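PDB 4LQ8: Sca-family protein from Rickettsia rickettsii, which probably takes part in cell adhesion as surface cell antigen 4 (sca4), of which this chain is the N-terminal head domain. Local coordinates for residues A30-I35 with S240-K245; S220-D225 with T303-R308. All blocks are in the same frame, centred on the assembly; numbering follows the deposited sequence.

In the fold
Contacts 1 and 2 are both buried, with centres about 12 Å apart. Strand 236-245 carries one side of contact 1 and pairs with strand 300-304 of contact 2, while Arg222 and Ile224 of contact 2 pack on it. Contact 1 (30-35 with 240-245) lies inside the mixed sheet, so paired backbone bonds hold it, reinforced by a carboxylate. Contact 2 (220-225 with 303-308) joins that sheet to the six-stranded antiparallel sheet; one direct backbone bond, bridging waters and side-chain packing do the work there. The two are linked by charge, a salt bridge between Asp32 and Arg222, and by apolar packing of Met241 with Ile224 and Ala243 with Leu304.

Contact 1. Residues A30-I35 with S240-K245; sequences ADDGFI and SMVALK
The side chain of Asp32 crosses that of Met241 at about a right angle, its CG 3.7 Å from Met241 SD. With CG anti to its own carbonyl carbon (chi1 -63°), the acid turns toward the segment 240-245, where OD1 accepts a bond from Val242 N at 2.9 Å. The donor meets OD1 nearly along the C-O axis, so the carboxylate takes a backbone N-H two residues past Ser240, where the segment 30-35 offers a side chain instead of a carbonyl. OD2 accepts a hydrogen bond from Trp171 NE1 besides its salt bridge to Arg222, and both oxygens of this buried acid are therefore satisfied. The two methyls of Val242 meet different partners: CG1 lies 3.4 Å from Asp32 OD1, and CG2 packs on Ala30 CB at 3.8 Å. Next to this, Gly33 and Ser240 form an antiparallel hydrogen-bonded pair. Gly33 N reaches Ser240 O in the carbonyl plane at 2.8 Å and 168°, and the return bond runs from Ser240 N to Gly33 O. In the mixed sheet, strand 33-37 pairs with strands 236-245 and 167-168, while strand 236-245 also pairs with strands 258-265 and 300-304; Tyr258 of strand 258-265 packs against both Ala30 and Val242, and Ser240 OG is hydrogen-bonded to His153 NE2 of helix 135-155.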
loop_
_atom_site.group_PDB
_atom_site.type_symbol
_atom_site.label_atom_id
_atom_site.label_comp_id
_atom_site.label_asym_id
_atom_site.label_seq_id
_atom_site.Cartn_x
_atom_site.Cartn_y
_atom_site.Cartn_z
ATOM N N ALA A 30 6.934 -9.999 -12.423
ATOM C CA ALA A 30 6.061 -8.832 -12.271
ATOM C C ALA A 30 6.805 -7.541 -12.550
ATOM O O ALA A 30 8.032 -7.511 -12.515
ATOM C CB ALA A 30 5.468 -8.800 -10.883
ATOM N N ASP A 31 6.073 -6.476 -12.845
ATOM C CA ASP A 31 6.688 -5.195 -13.158
ATOM C C ASP A 31 5.969 -4.040 -12.503
ATOM O O ASP A 31 4.850 -4.207 -12.035
ATOM C CB ASP A 31 6.684 -4.993 -14.681
ATOM C CG ASP A 31 7.877 -4.235 -15.223
ATOM O OD1 ASP A 31 8.547 -3.504 -14.422
ATOM O OD2 ASP A 31 8.143 -4.351 -16.442
ATOM N N ASP A 32 6.616 -2.859 -12.487
ATOM C CA ASP A 32 6.016 -1.629 -12.009
ATOM C C ASP A 32 5.083 -1.177 -13.116
ATOM O O ASP A 32 5.397 -1.376 -14.284
ATOM C CB ASP A 32 7.093 -0.568 -11.739
ATOM C CG ASP A 32 8.080 -0.929 -10.640
ATOM O OD1 ASP A 32 7.703 -1.691 -9.724
ATOM O OD2 ASP A 32 9.233 -0.473 -10.710
ATOM N N GLY A 33 3.940 -0.618 -12.743
ATOM C CA GLY A 33 2.916 -0.139 -13.671
ATOM C C GLY A 33 2.472 1.288 -13.389
ATOM O O GLY A 33 2.610 1.778 -12.264
ATOM N N PHE A 34 1.962 1.975 -14.426
ATOM C CA PHE A 34 1.503 3.359 -14.290
ATOM C C PHE A 34 0.411 3.664 -15.296
ATOM O O PHE A 34 0.370 3.070 -16.370
ATOM C CB PHE A 34 2.668 4.350 -14.473
ATOM C CG PHE A 34 3.018 4.659 -15.916
ATOM C CD1 PHE A 34 3.677 3.719 -16.710
ATOM C CD2 PHE A 34 2.676 5.881 -16.485
ATOM C CE1 PHE A 34 3.960 3.989 -18.054
ATOM C CE2 PHE A 34 2.973 6.157 -17.822
ATOM C CZ PHE A 34 3.600 5.202 -18.602
ATOM N N ILE A 35 -0.447 4.622 -14.939
ATOM C CA ILE A 35 -1.508 5.198 -15.745
ATOM C C ILE A 35 -1.362 6.704 -15.633
ATOM O O ILE A 35 -1.143 7.213 -14.534
ATOM C CB ILE A 35 -2.925 4.779 -15.275
ATOM C CG1 ILE A 35 -3.188 3.313 -15.573
ATOM C CG2 ILE A 35 -4.016 5.692 -15.925
ATOM C CD1 ILE A 35 -4.581 2.824 -15.245
ATOM N N SER A 240 1.826 1.736 -9.530
ATOM C CA SER A 240 1.841 0.395 -8.929
ATOM C C SER A 240 3.277 -0.072 -8.907
ATOM O O SER A 240 3.809 -0.425 -9.947
ATOM C CB SER A 240 0.974 -0.581 -9.725
ATOM O OG SER A 240 -0.407 -0.283 -9.607
ATOM N N MET A 241 3.914 -0.037 -7.733
ATOM C CA MET A 241 5.311 -0.415 -7.547
ATOM C C MET A 241 5.403 -1.766 -6.869
ATOM O O MET A 241 4.923 -1.945 -5.749
ATOM C CB MET A 241 6.083 0.699 -6.787
ATOM C CG MET A 241 5.995 2.084 -7.474
ATOM S SD MET A 241 6.704 2.143 -9.156
ATOM C CE MET A 241 6.450 3.855 -9.556
ATOM N N VAL A 242 5.980 -2.731 -7.579
ATOM C CA VAL A 242 6.077 -4.108 -7.102
ATOM C C VAL A 242 7.015 -4.238 -5.867
ATOM O O VAL A 242 8.015 -3.516 -5.731
ATOM C CB VAL A 242 6.442 -5.086 -8.264
ATOM C CG1 VAL A 242 7.922 -4.960 -8.677
ATOM C CG2 VAL A 242 6.087 -6.532 -7.908
ATOM N N ALA A 243 6.660 -5.163 -4.981
ATOM C CA ALA A 243 7.444 -5.523 -3.803
ATOM C C ALA A 243 8.721 -6.203 -4.299
ATOM O O ALA A 243 8.694 -6.839 -5.354
ATOM C CB ALA A 243 6.648 -6.502 -2.953
ATOM N N LEU A 244 9.835 -6.051 -3.582
ATOM C CA LEU A 244 11.075 -6.709 -3.992
ATOM C C LEU A 244 11.396 -7.797 -2.998
ATOM O O LEU A 244 11.161 -7.616 -1.797
ATOM C CB LEU A 244 12.263 -5.725 -4.048
ATOM C CG LEU A 244 12.272 -4.674 -5.154
ATOM C CD1 LEU A 244 13.542 -3.848 -5.086
ATOM C CD2 LEU A 244 12.146 -5.300 -6.551
ATOM N N LYS A 245 12.019 -8.882 -3.472
ATOM C CA LYS A 245 12.487 -9.972 -2.615
ATOM C C LYS A 245 13.677 -9.482 -1.771
ATOM O O LYS A 245 14.211 -8.403 -2.053
ATOM C CB LYS A 245 12.885 -11.192 -3.468
ATOM C CG LYS A 245 11.714 -11.771 -4.277
ATOM C CD LYS A 245 11.992 -13.184 -4.756
ATOM C CE LYS A 245 12.776 -13.238 -6.029
ATOM N NZ LYS A 245 13.188 -14.628 -6.363
#

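Contact 2. Residues S220-D225 with T303-R308; sequences SYREID and TLAVTR
Ala305 CB comes at the guanidinium of Arg222 obliquely, 3.8 Å from NE, while Ile224 CD1 lies over one face of that flat group, 3.9 Å above the plane and offset toward its rim. The same CD1 touches Ala305 CB at 3.6 Å, so methyl, isoleucine tip and guanidinium form one cluster. Arg222 reaches it by a chain extended from CG to NE, and its end is held elsewhere, notably by Glu198 through NH1 and by Val242 O through NH2. The carboxylate of Glu223 has an apolar neighbour across the contact, Thr307 CG2, 3.5 Å from OE2. The tyrosine ring leads away: Tyr221 meets Thr303 mainly through CB, 3.6 Å from Thr303 OG1.

One direct backbone bond joins the segments, Ile224 N to Ala305 O at 2.8 Å. It is nearly straight at the hydrogen (173°), yet the donor sits above the carbonyl plane, 37° out of it. Close by, Ala305 CA makes a CA-H...O contact with Arg222 O at 3.4 Å. Water widens the join: Thr303 OG1 donates to a water that itself donates to Ser220 O, and accepts from a second water that takes the N-H of Arg222. A third water bridges Ile224 O and Thr307 N.

The chain turns a corner at Ala305, and just beyond it Thr307 OG1 accepts from Lys310 N as the N-cap of helix 308-320. Between strand 300-304 and this capped helix, the chain thus makes a join between two beta-sheets, held to strand 215-224 by one direct backbone bond and bridging waters.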
loop_
_atom_site.group_PDB
_atom_site.type_symbol
_atom_site.label_atom_id
_atom_site.label_comp_id
_atom_site.label_asym_id
_atom_site.label_seq_id
_atom_site.Cartn_x
_atom_site.Cartn_y
_atom_site.Cartn_z
ATOM N N SER A 220 19.404 -5.920 -0.382
ATOM C CA SER A 220 19.125 -4.795 -1.277
ATOM C C SER A 220 17.653 -4.449 -1.205
ATOM O O SER A 220 16.815 -5.341 -1.072
ATOM C CB SER A 220 19.511 -5.138 -2.720
ATOM O OG SER A 220 19.374 -4.024 -3.580
ATOM N N TYR A 221 17.337 -3.151 -1.305
ATOM C CA TYR A 221 15.961 -2.663 -1.318
ATOM C C TYR A 221 15.948 -1.335 -2.064
ATOM O O TYR A 221 17.013 -0.786 -2.351
ATOM C CB TYR A 221 15.361 -2.521 0.118
ATOM C CG TYR A 221 16.005 -1.441 0.965
ATOM C CD1 TYR A 221 15.534 -0.130 0.936
ATOM C CD2 TYR A 221 17.081 -1.730 1.796
ATOM C CE1 TYR A 221 16.110 0.868 1.721
ATOM C CE2 TYR A 221 17.666 -0.738 2.593
ATOM C CZ TYR A 221 17.163 0.552 2.564
ATOM O OH TYR A 221 17.776 1.548 3.277
ATOM N N ARG A 222 14.752 -0.832 -2.395
ATOM C CA ARG A 222 14.661 0.455 -3.072
ATOM C C ARG A 222 13.644 1.335 -2.367
ATOM O O ARG A 222 12.774 0.850 -1.622
ATOM C CB ARG A 222 14.297 0.292 -4.563
ATOM C CG ARG A 222 12.854 -0.240 -4.726
ATOM C CD ARG A 222 12.387 -0.258 -6.150
ATOM N NE ARG A 222 11.082 -0.920 -6.252
ATOM C CZ ARG A 222 10.344 -0.903 -7.347
ATOM N NH1 ARG A 222 10.749 -0.225 -8.417
ATOM N NH2 ARG A 222 9.190 -1.550 -7.384
ATOM N N GLU A 223 13.739 2.620 -2.617
ATOM C CA GLU A 223 12.753 3.561 -2.108
ATOM C C GLU A 223 12.436 4.561 -3.202
ATOM O O GLU A 223 13.343 5.053 -3.875
ATOM C CB GLU A 223 13.210 4.247 -0.802
ATOM C CG GLU A 223 14.521 4.998 -0.922
ATOM C CD GLU A 223 15.080 5.460 0.405
ATOM O OE1 GLU A 223 15.173 6.689 0.620
ATOM O OE2 GLU A 223 15.381 4.591 1.251
ATOM N N ILE A 224 11.149 4.856 -3.380
ATOM C CA ILE A 224 10.737 5.837 -4.383
ATOM C C ILE A 224 10.280 7.112 -3.687
ATOM O O ILE A 224 9.545 7.054 -2.699
ATOM C CB ILE A 224 9.716 5.246 -5.389
ATOM C CG1 ILE A 224 10.392 4.137 -6.222
ATOM C CG2 ILE A 224 9.115 6.352 -6.285
ATOM C CD1 ILE A 224 9.447 3.133 -6.855
ATOM N N ASP A 225 10.747 8.258 -4.181
ATOM C CA ASP A 225 10.389 9.535 -3.594
ATOM C C ASP A 225 9.023 10.015 -4.123
ATOM O O ASP A 225 8.948 10.954 -4.897
ATOM C CB ASP A 225 11.514 10.557 -3.827
ATOM C CG ASP A 225 11.433 11.801 -2.959
ATOM O OD1 ASP A 225 10.727 11.764 -1.924
ATOM O OD2 ASP A 225 12.111 12.798 -3.288
ATOM N N THR A 303 10.265 -6.183 0.536
ATOM C CA THR A 303 10.261 -4.791 0.959
ATOM C C THR A 303 9.388 -4.052 -0.046
ATOM O O THR A 303 9.227 -4.516 -1.182
ATOM C CB THR A 303 11.671 -4.203 1.039
ATOM O OG1 THR A 303 12.278 -4.255 -0.261
ATOM C CG2 THR A 303 12.546 -4.908 2.079
ATOM N N LEU A 304 8.823 -2.912 0.366
ATOM C CA LEU A 304 8.063 -2.054 -0.530
ATOM C C LEU A 304 8.914 -0.796 -0.748
ATOM O O LEU A 304 9.807 -0.538 0.052
ATOM C CB LEU A 304 6.649 -1.739 0.015
ATOM C CG LEU A 304 5.728 -2.966 0.288
ATOM C CD1 LEU A 304 4.390 -2.514 0.768
ATOM C CD2 LEU A 304 5.452 -3.739 -0.983
ATOM N N ALA A 305 8.648 -0.018 -1.820
ATOM C CA ALA A 305 9.461 1.146 -2.200
ATOM C C ALA A 305 9.099 2.421 -1.453
ATOM O O ALA A 305 9.141 3.503 -2.023
ATOM C CB ALA A 305 9.368 1.359 -3.709
ATOM N N VAL A 306 8.725 2.296 -0.194
ATOM C CA VAL A 306 8.292 3.443 0.607
ATOM C C VAL A 306 8.910 3.386 2.012
ATOM O O VAL A 306 8.927 2.325 2.654
ATOM C CB VAL A 306 6.723 3.553 0.594
ATOM C CG1 VAL A 306 6.029 2.462 1.437
ATOM C CG2 VAL A 306 6.247 4.950 0.979
ATOM N N THR A 307 9.455 4.493 2.466
ATOM C CA THR A 307 10.042 4.527 3.807
ATOM C C THR A 307 8.938 4.911 4.778
ATOM O O THR A 307 7.894 5.387 4.351
ATOM C CB THR A 307 11.196 5.540 3.894
ATOM O OG1 THR A 307 10.663 6.832 3.624
ATOM C CG2 THR A 307 12.392 5.199 2.974
ATOM N N ARG A 308 9.194 4.784 6.083
ATOM C CA ARG A 308 8.229 5.172 7.108
ATOM C C ARG A 308 7.845 6.658 7.044
ATOM O O ARG A 308 6.662 6.990 7.134
ATOM C CB ARG A 308 8.745 4.802 8.491
ATOM C CG ARG A 308 7.588 4.469 9.399
ATOM C CD ARG A 308 7.622 5.177 10.704
ATOM N NE ARG A 308 6.779 4.429 11.630
ATOM C CZ ARG A 308 6.945 4.401 12.944
ATOM N NH1 ARG A 308 7.921 5.096 13.510
ATOM N NH2 ARG A 308 6.127 3.690 13.705
HETATM O O HOH W 1 14.258 -5.992 -0.603
HETATM O O HOH W 2 12.049 -2.108 -1.853
HETATM O O HOH W 3 9.925 6.377 -0.077
#